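Stage II sporulation protein E (SpoIIE) (Moorella thermoacetica, PDB 3ZT9) is probably a manganese-dependent protein phosphatase of the PP2C clan, acting in stressosome-type signalling that controls a secondary messenger. Local coordinates at residues I147-I152 and D186-V191; I8-R13 and D21-K26; V83-R88 and G102-K107; E16-D21 and E45-A50. All coordinates share one frame; numbering follows the deposited sequence. Where two conformers were deposited one is given.

Interaction 1: residues I147-I152 and D186-V191. With MN (manganese (II) ion), chain C.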
# COMPACT_ATOMS: atom_id res chain seq x y z
N ILE A 147 -4.51 1.32 3.17
CA ILE A 147 -3.84 0.31 2.36
C ILE A 147 -3.34 -0.75 3.35
O ILE A 147 -2.75 -0.41 4.36
CB ILE A 147 -2.60 0.86 1.52
CG1 ILE A 147 -3.01 2.10 0.67
CG2 ILE A 147 -1.98 -0.30 0.63
CD1 ILE A 147 -1.88 2.78 -0.14
N HIS A 148 -3.57 -2.02 3.06
CA HIS A 148 -2.96 -3.03 3.92
C HIS A 148 -2.62 -4.32 3.20
O HIS A 148 -3.25 -4.70 2.23
CB HIS A 148 -3.88 -3.31 5.16
CG HIS A 148 -5.24 -3.83 4.83
ND1 HIS A 148 -5.48 -5.17 4.57
CD2 HIS A 148 -6.44 -3.21 4.73
CE1 HIS A 148 -6.77 -5.34 4.33
NE2 HIS A 148 -7.37 -4.16 4.40
N SER A 149 -1.57 -5.00 3.67
CA SER A 149 -1.28 -6.34 3.13
C SER A 149 -2.31 -7.33 3.61
O SER A 149 -3.18 -7.01 4.44
CB SER A 149 0.08 -6.81 3.63
OG SER A 149 0.08 -7.01 5.03
N ASP A 150 -2.24 -8.56 3.08
CA ASP A 150 -3.21 -9.59 3.44
C ASP A 150 -2.95 -10.14 4.85
O ASP A 150 -3.61 -11.09 5.27
CB ASP A 150 -3.19 -10.71 2.39
CG ASP A 150 -1.87 -11.45 2.33
OD1 ASP A 150 -0.95 -11.17 3.13
OD2 ASP A 150 -1.76 -12.33 1.47
N GLY A 151 -1.99 -9.56 5.55
CA GLY A 151 -1.90 -9.73 7.01
C GLY A 151 -3.17 -9.26 7.72
O GLY A 151 -3.44 -9.66 8.86
N ILE A 152 -3.94 -8.39 7.06
CA ILE A 152 -5.30 -8.04 7.54
C ILE A 152 -6.32 -8.46 6.47
O ILE A 152 -6.16 -8.17 5.30
CB ILE A 152 -5.43 -6.53 7.83
CG1 ILE A 152 -4.52 -6.14 9.00
CG2 ILE A 152 -6.90 -6.13 8.16
CD1 ILE A 152 -4.37 -4.66 9.19
N ASP A 186 3.08 -11.54 8.23
CA ASP A 186 3.49 -10.13 8.35
C ASP A 186 2.30 -9.22 8.17
O ASP A 186 1.37 -9.56 7.44
CB ASP A 186 4.50 -9.82 7.27
CG ASP A 186 5.73 -10.71 7.38
OD1 ASP A 186 6.40 -10.65 8.40
OD2 ASP A 186 6.02 -11.45 6.45
N VAL A 187 2.33 -8.05 8.80
CA VAL A 187 1.22 -7.09 8.70
C VAL A 187 1.79 -5.75 8.29
O VAL A 187 2.84 -5.33 8.78
CB VAL A 187 0.46 -6.99 10.04
CG1 VAL A 187 -0.50 -5.79 10.05
CG2 VAL A 187 -0.29 -8.33 10.34
N ALA A 188 1.09 -5.04 7.40
CA ALA A 188 1.50 -3.69 7.05
C ALA A 188 0.23 -2.88 6.79
O ALA A 188 -0.67 -3.35 6.12
CB ALA A 188 2.37 -3.69 5.78
N VAL A 189 0.19 -1.66 7.30
CA VAL A 189 -0.99 -0.82 7.13
C VAL A 189 -0.57 0.62 6.99
O VAL A 189 0.27 1.07 7.76
CB VAL A 189 -1.89 -0.82 8.40
CG1 VAL A 189 -3.25 -0.12 8.07
CG2 VAL A 189 -2.11 -2.23 8.91
N ILE A 190 -1.21 1.34 6.06
CA ILE A 190 -1.06 2.80 5.96
C ILE A 190 -2.44 3.44 6.03
O ILE A 190 -3.37 2.93 5.42
CB ILE A 190 -0.43 3.21 4.60
CG1 ILE A 190 1.00 2.66 4.53
CG2 ILE A 190 -0.41 4.71 4.45
CD1 ILE A 190 1.66 2.95 3.14
N VAL A 191 -2.61 4.53 6.78
CA VAL A 191 -3.82 5.34 6.69
C VAL A 191 -3.35 6.76 6.41
O VAL A 191 -2.43 7.20 7.06
CB VAL A 191 -4.60 5.32 8.01
CG1 VAL A 191 -5.68 6.42 8.01
CG2 VAL A 191 -5.22 3.89 8.25
MN MN C . 1.09 -11.67 3.38
O HOH W 1 0.84 -13.41 2.01
O HOH W 2 1.81 -10.10 4.75
O HOH W 3 2.96 -12.88 3.53

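Interaction 2: residues I8-R13 and D21-K26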
# COMPACT_ATOMS: atom_id res chain seq x y z
N ILE A 8 1.83 4.84 9.54
CA ILE A 8 2.33 3.55 9.04
C ILE A 8 2.50 2.59 10.22
O ILE A 8 3.04 2.96 11.25
CB ILE A 8 3.72 3.73 8.40
CG1 ILE A 8 3.60 4.58 7.13
CG2 ILE A 8 4.33 2.37 8.08
CD1 ILE A 8 4.97 4.82 6.44
N TYR A 9 2.14 1.32 10.01
CA TYR A 9 2.43 0.28 11.00
C TYR A 9 2.85 -0.98 10.29
O TYR A 9 2.24 -1.36 9.29
CB TYR A 9 1.19 -0.05 11.81
CG TYR A 9 1.33 -1.23 12.76
CD1 TYR A 9 1.84 -1.04 14.05
CD2 TYR A 9 0.90 -2.51 12.40
CE1 TYR A 9 1.96 -2.11 14.94
CE2 TYR A 9 1.01 -3.59 13.31
CZ TYR A 9 1.53 -3.37 14.57
OH TYR A 9 1.63 -4.43 15.47
N THR A 10 3.89 -1.63 10.79
CA THR A 10 4.22 -2.98 10.26
C THR A 10 4.57 -3.88 11.46
O THR A 10 4.97 -3.38 12.54
CB THR A 10 5.47 -2.99 9.29
OG1 THR A 10 6.66 -2.60 9.99
CG2 THR A 10 5.26 -2.06 8.08
N ARG A 11 4.40 -5.18 11.27
CA ARG A 11 4.71 -6.15 12.32
C ARG A 11 5.10 -7.45 11.63
O ARG A 11 4.36 -7.97 10.79
CB ARG A 11 3.51 -6.40 13.24
CG ARG A 11 3.88 -7.27 14.45
CD ARG A 11 2.68 -7.58 15.34
NE ARG A 11 1.66 -8.33 14.62
CZ ARG A 11 0.37 -8.39 14.96
NH1 ARG A 11 -0.06 -7.74 16.03
NH2 ARG A 11 -0.47 -9.10 14.24
N ALA A 12 6.25 -7.99 12.01
CA ALA A 12 6.65 -9.29 11.45
C ALA A 12 5.74 -10.41 11.93
O ALA A 12 5.28 -10.41 13.06
CB ALA A 12 8.08 -9.61 11.85
N ARG A 13 5.55 -11.41 11.06
CA ARG A 13 5.03 -12.70 11.45
C ARG A 13 5.69 -13.17 12.75
O ARG A 13 6.91 -13.08 12.92
CB ARG A 13 5.30 -13.75 10.33
CG ARG A 13 4.87 -15.19 10.73
CD ARG A 13 5.40 -16.22 9.75
NE ARG A 13 5.24 -17.57 10.27
CZ ARG A 13 4.41 -18.47 9.76
NH1 ARG A 13 3.67 -18.18 8.69
NH2 ARG A 13 4.34 -19.68 10.30
N ASP A 21 6.82 -7.56 4.83
CA ASP A 21 6.09 -6.51 4.14
C ASP A 21 6.88 -5.19 4.22
O ASP A 21 7.75 -5.02 5.06
CB ASP A 21 4.70 -6.25 4.79
CG ASP A 21 3.74 -7.42 4.71
OD1 ASP A 21 3.95 -8.38 3.95
OD2 ASP A 21 2.70 -7.33 5.42
N ALA A 22 6.56 -4.24 3.34
CA ALA A 22 7.19 -2.93 3.39
C ALA A 22 6.20 -1.82 3.05
O ALA A 22 5.29 -2.03 2.26
CB ALA A 22 8.38 -2.87 2.43
N CYS A 23 6.43 -0.63 3.62
CA CYS A 23 5.61 0.57 3.37
C CYS A 23 6.47 1.73 2.84
O CYS A 23 7.64 1.87 3.20
CB CYS A 23 4.95 1.03 4.69
SG CYS A 23 3.74 -0.17 5.27
N LEU A 24 5.87 2.57 1.99
CA LEU A 24 6.49 3.80 1.51
C LEU A 24 5.47 4.92 1.58
O LEU A 24 4.31 4.74 1.19
CB LEU A 24 6.90 3.65 0.04
CG LEU A 24 7.44 4.92 -0.63
CD1 LEU A 24 8.80 5.28 -0.09
CD2 LEU A 24 7.52 4.71 -2.13
N VAL A 25 5.87 6.05 2.14
CA VAL A 25 5.13 7.30 2.04
C VAL A 25 6.13 8.31 1.55
O VAL A 25 7.14 8.55 2.19
CB VAL A 25 4.54 7.77 3.40
CG1 VAL A 25 3.89 9.12 3.24
CG2 VAL A 25 3.53 6.69 3.89
N LYS A 26 5.85 8.94 0.42
CA LYS A 26 6.80 9.89 -0.14
C LYS A 26 6.05 11.10 -0.69
O LYS A 26 5.08 10.95 -1.41
CB LYS A 26 7.66 9.21 -1.21
CG LYS A 26 8.83 10.07 -1.76
CD LYS A 26 9.62 10.74 -0.63
CE LYS A 26 10.88 11.53 -1.10
NZ LYS A 26 10.68 12.76 -1.94

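Interaction 3: residues V83-R88 and G102-K107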
# COMPACT_ATOMS: atom_id res chain seq x y z
N VAL A 83 3.98 -8.80 -4.12
CA VAL A 83 2.77 -8.15 -4.60
C VAL A 83 2.84 -6.73 -4.04
O VAL A 83 3.50 -6.52 -3.03
CB VAL A 83 1.50 -8.91 -4.15
CG1 VAL A 83 1.54 -10.32 -4.70
CG2 VAL A 83 1.34 -8.93 -2.59
N ALA A 84 2.21 -5.76 -4.67
CA ALA A 84 2.35 -4.35 -4.22
C ALA A 84 1.20 -3.49 -4.71
O ALA A 84 0.60 -3.76 -5.74
CB ALA A 84 3.67 -3.78 -4.76
N ALA A 85 0.92 -2.45 -3.95
CA ALA A 85 -0.10 -1.47 -4.32
C ALA A 85 0.58 -0.11 -4.26
O ALA A 85 1.42 0.10 -3.39
CB ALA A 85 -1.23 -1.51 -3.32
N LEU A 86 0.17 0.81 -5.12
CA LEU A 86 0.61 2.18 -5.02
C LEU A 86 -0.59 3.08 -5.31
O LEU A 86 -1.37 2.83 -6.25
CB LEU A 86 1.69 2.42 -6.08
CG LEU A 86 2.13 3.87 -6.26
CD1 LEU A 86 2.78 4.33 -5.01
CD2 LEU A 86 3.12 3.93 -7.44
N CYS A 87 -0.72 4.11 -4.49
CA CYS A 87 -1.72 5.17 -4.69
C CYS A 87 -0.95 6.45 -4.90
O CYS A 87 -0.03 6.76 -4.15
CB CYS A 87 -2.59 5.40 -3.45
SG CYS A 87 -3.77 4.12 -3.05
N ARG A 88 -1.34 7.21 -5.90
CA ARG A 88 -0.67 8.48 -6.17
C ARG A 88 -1.75 9.53 -5.97
O ARG A 88 -2.74 9.52 -6.68
CB ARG A 88 -0.13 8.54 -7.61
CG ARG A 88 0.49 9.91 -8.02
CD ARG A 88 0.97 9.83 -9.52
NE ARG A 88 1.76 10.99 -9.95
CZ ARG A 88 1.24 12.16 -10.29
NH1 ARG A 88 -0.07 12.35 -10.24
NH2 ARG A 88 2.04 13.14 -10.68
N GLY A 102 -1.36 -8.23 -7.44
CA GLY A 102 -1.43 -9.20 -6.37
C GLY A 102 -2.53 -8.84 -5.39
O GLY A 102 -3.54 -8.29 -5.79
N ASN A 103 -2.36 -9.17 -4.11
CA ASN A 103 -3.51 -9.07 -3.20
C ASN A 103 -3.33 -8.07 -2.06
O ASN A 103 -3.81 -8.26 -0.98
CB ASN A 103 -3.87 -10.42 -2.63
CG ASN A 103 -2.83 -10.94 -1.67
OD1 ASN A 103 -1.69 -10.46 -1.67
ND2 ASN A 103 -3.20 -11.92 -0.85
N ILE A 104 -2.65 -6.97 -2.31
CA ILE A 104 -2.67 -5.89 -1.35
C ILE A 104 -4.10 -5.25 -1.41
O ILE A 104 -4.73 -5.22 -2.47
CB ILE A 104 -1.61 -4.83 -1.70
CG1 ILE A 104 -0.20 -5.45 -1.73
CG2 ILE A 104 -1.70 -3.65 -0.73
CD1 ILE A 104 0.33 -5.97 -0.39
N HIS A 105 -4.60 -4.76 -0.30
CA HIS A 105 -5.94 -4.17 -0.29
C HIS A 105 -5.89 -2.67 -0.15
O HIS A 105 -5.16 -2.14 0.70
CB HIS A 105 -6.71 -4.80 0.87
CG HIS A 105 -6.81 -6.29 0.73
ND1 HIS A 105 -7.48 -6.89 -0.32
CD2 HIS A 105 -6.30 -7.29 1.48
CE1 HIS A 105 -7.37 -8.20 -0.20
NE2 HIS A 105 -6.66 -8.47 0.88
N VAL A 106 -6.67 -1.98 -0.99
CA VAL A 106 -6.77 -0.52 -0.89
C VAL A 106 -8.20 -0.14 -0.72
O VAL A 106 -9.06 -0.70 -1.39
CB VAL A 106 -6.27 0.12 -2.19
CG1 VAL A 106 -6.48 1.67 -2.16
CG2 VAL A 106 -4.76 -0.22 -2.39
N LYS A 107 -8.50 0.81 0.17
CA LYS A 107 -9.88 1.35 0.23
C LYS A 107 -9.75 2.85 0.33
O LYS A 107 -8.93 3.36 1.09
CB LYS A 107 -10.62 0.79 1.43
CG LYS A 107 -12.18 0.90 1.30
CD LYS A 107 -12.86 0.03 2.33
CE LYS A 107 -12.61 -1.44 2.08
NZ LYS A 107 -13.41 -1.99 0.96

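Interaction 4: residues E16-D21 and E45-A50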
# COMPACT_ATOMS: atom_id res chain seq x y z
N GLU A 16 9.45 -14.39 13.52
CA GLU A 16 10.45 -13.81 12.58
C GLU A 16 11.14 -12.57 13.18
O GLU A 16 10.58 -11.88 14.03
CB GLU A 16 9.81 -13.44 11.24
CG GLU A 16 8.96 -14.53 10.60
CD GLU A 16 9.74 -15.77 10.21
OE1 GLU A 16 10.94 -15.65 9.85
OE2 GLU A 16 9.14 -16.86 10.25
N ILE A 17 12.37 -12.30 12.75
CA ILE A 17 13.05 -11.09 13.18
C ILE A 17 13.08 -10.00 12.11
O ILE A 17 13.57 -8.91 12.38
CB ILE A 17 14.51 -11.37 13.63
CG1 ILE A 17 15.30 -12.07 12.52
CG2 ILE A 17 14.54 -12.19 14.92
CD1 ILE A 17 16.80 -12.03 12.75
N ALA A 18 12.57 -10.28 10.91
CA ALA A 18 12.43 -9.27 9.87
C ALA A 18 11.03 -9.37 9.28
O ALA A 18 10.50 -10.47 9.09
CB ALA A 18 13.47 -9.44 8.74
N CYS A 19 10.43 -8.22 9.05
CA CYS A 19 9.09 -8.15 8.49
C CYS A 19 9.12 -8.27 6.98
O CYS A 19 9.78 -7.49 6.30
CB CYS A 19 8.40 -6.84 8.90
SG CYS A 19 6.74 -6.60 8.24
N GLY A 20 8.38 -9.24 6.44
CA GLY A 20 8.36 -9.45 5.00
C GLY A 20 7.51 -8.51 4.18
O GLY A 20 7.46 -8.63 2.97
N ASP A 21 6.82 -7.56 4.83
CA ASP A 21 6.09 -6.51 4.14
C ASP A 21 6.88 -5.19 4.22
O ASP A 21 7.75 -5.02 5.06
CB ASP A 21 4.70 -6.25 4.79
CG ASP A 21 3.74 -7.42 4.71
OD1 ASP A 21 3.95 -8.38 3.95
OD2 ASP A 21 2.70 -7.33 5.42
N GLU A 45 14.10 -13.16 3.36
CA GLU A 45 14.03 -13.20 1.89
C GLU A 45 12.79 -12.49 1.37
O GLU A 45 12.84 -11.83 0.35
CB GLU A 45 14.10 -14.65 1.37
CG GLU A 45 15.42 -15.29 1.75
CD GLU A 45 15.30 -16.77 1.99
OE1 GLU A 45 14.79 -17.14 3.07
OE2 GLU A 45 15.72 -17.55 1.11
N ALA A 46 11.68 -12.59 2.11
CA ALA A 46 10.48 -11.85 1.74
C ALA A 46 10.71 -10.37 1.96
O ALA A 46 10.28 -9.57 1.16
CB ALA A 46 9.27 -12.33 2.54
N ALA A 47 11.38 -10.02 3.06
CA ALA A 47 11.63 -8.63 3.39
C ALA A 47 12.50 -8.00 2.29
O ALA A 47 12.28 -6.86 1.86
CB ALA A 47 12.33 -8.54 4.77
N ARG A 48 13.53 -8.73 1.85
CA ARG A 48 14.40 -8.24 0.78
C ARG A 48 13.57 -7.87 -0.44
O ARG A 48 13.76 -6.82 -1.07
CB ARG A 48 15.40 -9.32 0.37
CG ARG A 48 16.06 -9.09 -1.02
CD ARG A 48 17.23 -10.09 -1.22
NE ARG A 48 17.71 -10.17 -2.62
CZ ARG A 48 18.40 -9.21 -3.25
NH1 ARG A 48 18.70 -8.07 -2.62
NH2 ARG A 48 18.77 -9.38 -4.52
N ALA A 49 12.62 -8.72 -0.78
CA ALA A 49 11.83 -8.46 -2.00
C ALA A 49 10.90 -7.29 -1.81
O ALA A 49 10.78 -6.43 -2.70
CB ALA A 49 11.05 -9.71 -2.44
N ALA A 50 10.24 -7.22 -0.66
CA ALA A 50 9.29 -6.12 -0.40
C ALA A 50 10.04 -4.80 -0.41
O ALA A 50 9.56 -3.81 -0.97
CB ALA A 50 8.56 -6.30 0.91

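Interaction 1: residues I147-I152 and D186-V191
Ile147 and Ile190 form an antiparallel hydrogen-bonded pair, with Ile190 N 2.9 Å from Ile147 O and Ile147 N 3.0 Å from Ile190 O; His148 and Val189 follow as the non-hydrogen-bonded pair. Past the end of strand 144-148 the pairing continues through Ser149 N, 3.1 Å from Ala188 O. Ser149 OG takes a weak bond from Ala188 N, but its stronger partner is Asp21. A chi1 of 61°, between backbone N and carbonyl carbon, turns His148 ND1 to Ser149 O, which lies only 4° out of the ring plane; ND1 stands above the carbonyl plane, and Ile152 N reaches the oxygen from the opposite face. The turn brings Ile152 back over the strand: its side chain crosses that of Val189 at about a right angle, with CD1 a tight 3.3 Å from Val189 CG2 and 4.1 Å from Val187 CG1. The other branch of Val187, CG2, rests 3.7 Å from Gly151 O. An alanine in place of Val187 would probably leave Ile152 CD1 with less to rest on. At the corner of the turn Asp150 OD1 binds manganese, and Asp186 O holds a metal-bound water. With Asp38 and Asp185 this makes the metal centre expected of a PP2C-type phosphatase.

Interaction 2: residues I8-R13 and D21-K26
No flat group carries the contact of Ile8 and Thr10 with Cys23 and Val25: the ring of Tyr9 starts from the far side of its strand, so neither its faces nor its edges meet 21-26, and branched aliphatic groups and a thiol do the touching. Ile8 is in the middle of it. Its chi1 of -66° sends CG2 opposite the backbone N and over Cys23, 3.7 Å from Cys23 CB, whereas the extended CG1-CD1 arm runs alongside Val25. The two side chains slide past each other in opposite directions, and Ile8 CD1 comes to 3.5 Å from Val25 CG2, a snug fit for two methyl groups. Cys23 SG faces two methyls at once, 3.7 Å from Thr10 CG2 and 3.8 Å from Ile8 CG2. Replacing Ile8 by an alanine would probably take from Val25 CG2 its partner on strand 6-11 and open a gap beside Cys23. The strand segments run nearly antiparallel, at 167°, yet their axes stay 7.8 Å apart, a spacing of side-chain packing between layers and not of backbone pairing. Strand 6-11 pairs instead with 187-192, through Tyr9 to Val189 and Arg11 to Val187. Strand 21-28 pairs with 31-39 in the other sheet, and Ala22 and Leu24, on its opposite face, pack against helix 43-60.

Interaction 3: residues V83-R88 and G102-K107
The beta-sandwich core of the PP2C-type fold is packed here by Val83 and Ala85, on strand 82-90 of one sheet, against Ile104 and Val106, which lead into and lie on strand 105-110 of the other sheet. The two segments run in roughly the same direction, 31° apart, and their meeting is almost wholly apolar. Ile104 touches with every branch: CG2 presses to 3.4 Å from Ala85 CB, CG1 lies over the backbone at Ala84 CA, and CD1 reaches Val83 CG2 at 3.8 Å. Its chi2 of -65° bends that last methyl back toward Val83. Further along, Val106 sets CG2 against Ala85 CB, while its CG1 meets the sulfur of Cys87 in one of that residue's two conformers, a contact to be taken as doubtful. Ile147, from the neighbouring strand 144-148, packs on both Ile104 and Val106. At the loop end, Gly102 sits so close that a side chain there would collide with Val83 CG1, itself 3.6 Å from Gly102 CA. Asn103 faces two ways: its ND2 bonds to Asp150 OD2, a second-shell contact that probably helps to position this manganese ligand, and its carbonyl oxygen OD1 is directed at a methyl, 3.5 Å from Val83 CG2.

Interaction 4: residues E16-D21 and E45-A50
Van der Waals contact joins Ala18, Cys19 and Gly20 of the loop to Ala46, Ala47 and Ala50 of helix 43-60. Methyl meets methyl at one point, Ala18 CB being 4.2 Å from Ala47 CB. Elsewhere the methyls of the helix press on loop carbonyls: Ala47 CB is 3.2 Å from Cys19 O, and one turn on, Ala50 CB is 3.3 Å from Gly20 O. Backbone against backbone is the second kind of contact. Gly20 CA lies 3.6 Å from Ala47 N, and a CB on Gly20 would run into Ala46 CB, so the close approach depends on small residues on both sides. The polar bonds lie within the loop or run to other parts of the chain, not to the helix. Asp21 N donates to Cys19 SG, 3.5 Å away at a fairly straight 157°; chi1 of Cys19, 179°, sets the sulfur anti to its own N and brings it round to the N-H of Asp21. Gly20 N bonds to Asp186 OD1, and Gly20 pairs through its backbone with Gly39. Gly39 belongs to a manganese site, so the arrangement is a loop laid on an alanine-lined helix face, at the metal-bearing end of a PP2C-type sandwich.

From the N terminus, strand 6-11 turns through the loop and returns as strand 21-28, and interaction 2 closes this excursion by packing one sheet on the other. Interaction 4 starts inside the same excursion and shares Asp21, but reaches on to helix 43-60, so the two cross along the chain. Interaction 3 follows in series, closing the excursion 89-101, which carries strand 95-101, and again joining the two sheets. Interaction 1 comes last, bridging the residues between 152 and 186, helix 169-180 among them, within a single sheet. It touches all three others. Interactions 2 and 3 do not touch each other, nor do 3 and 4.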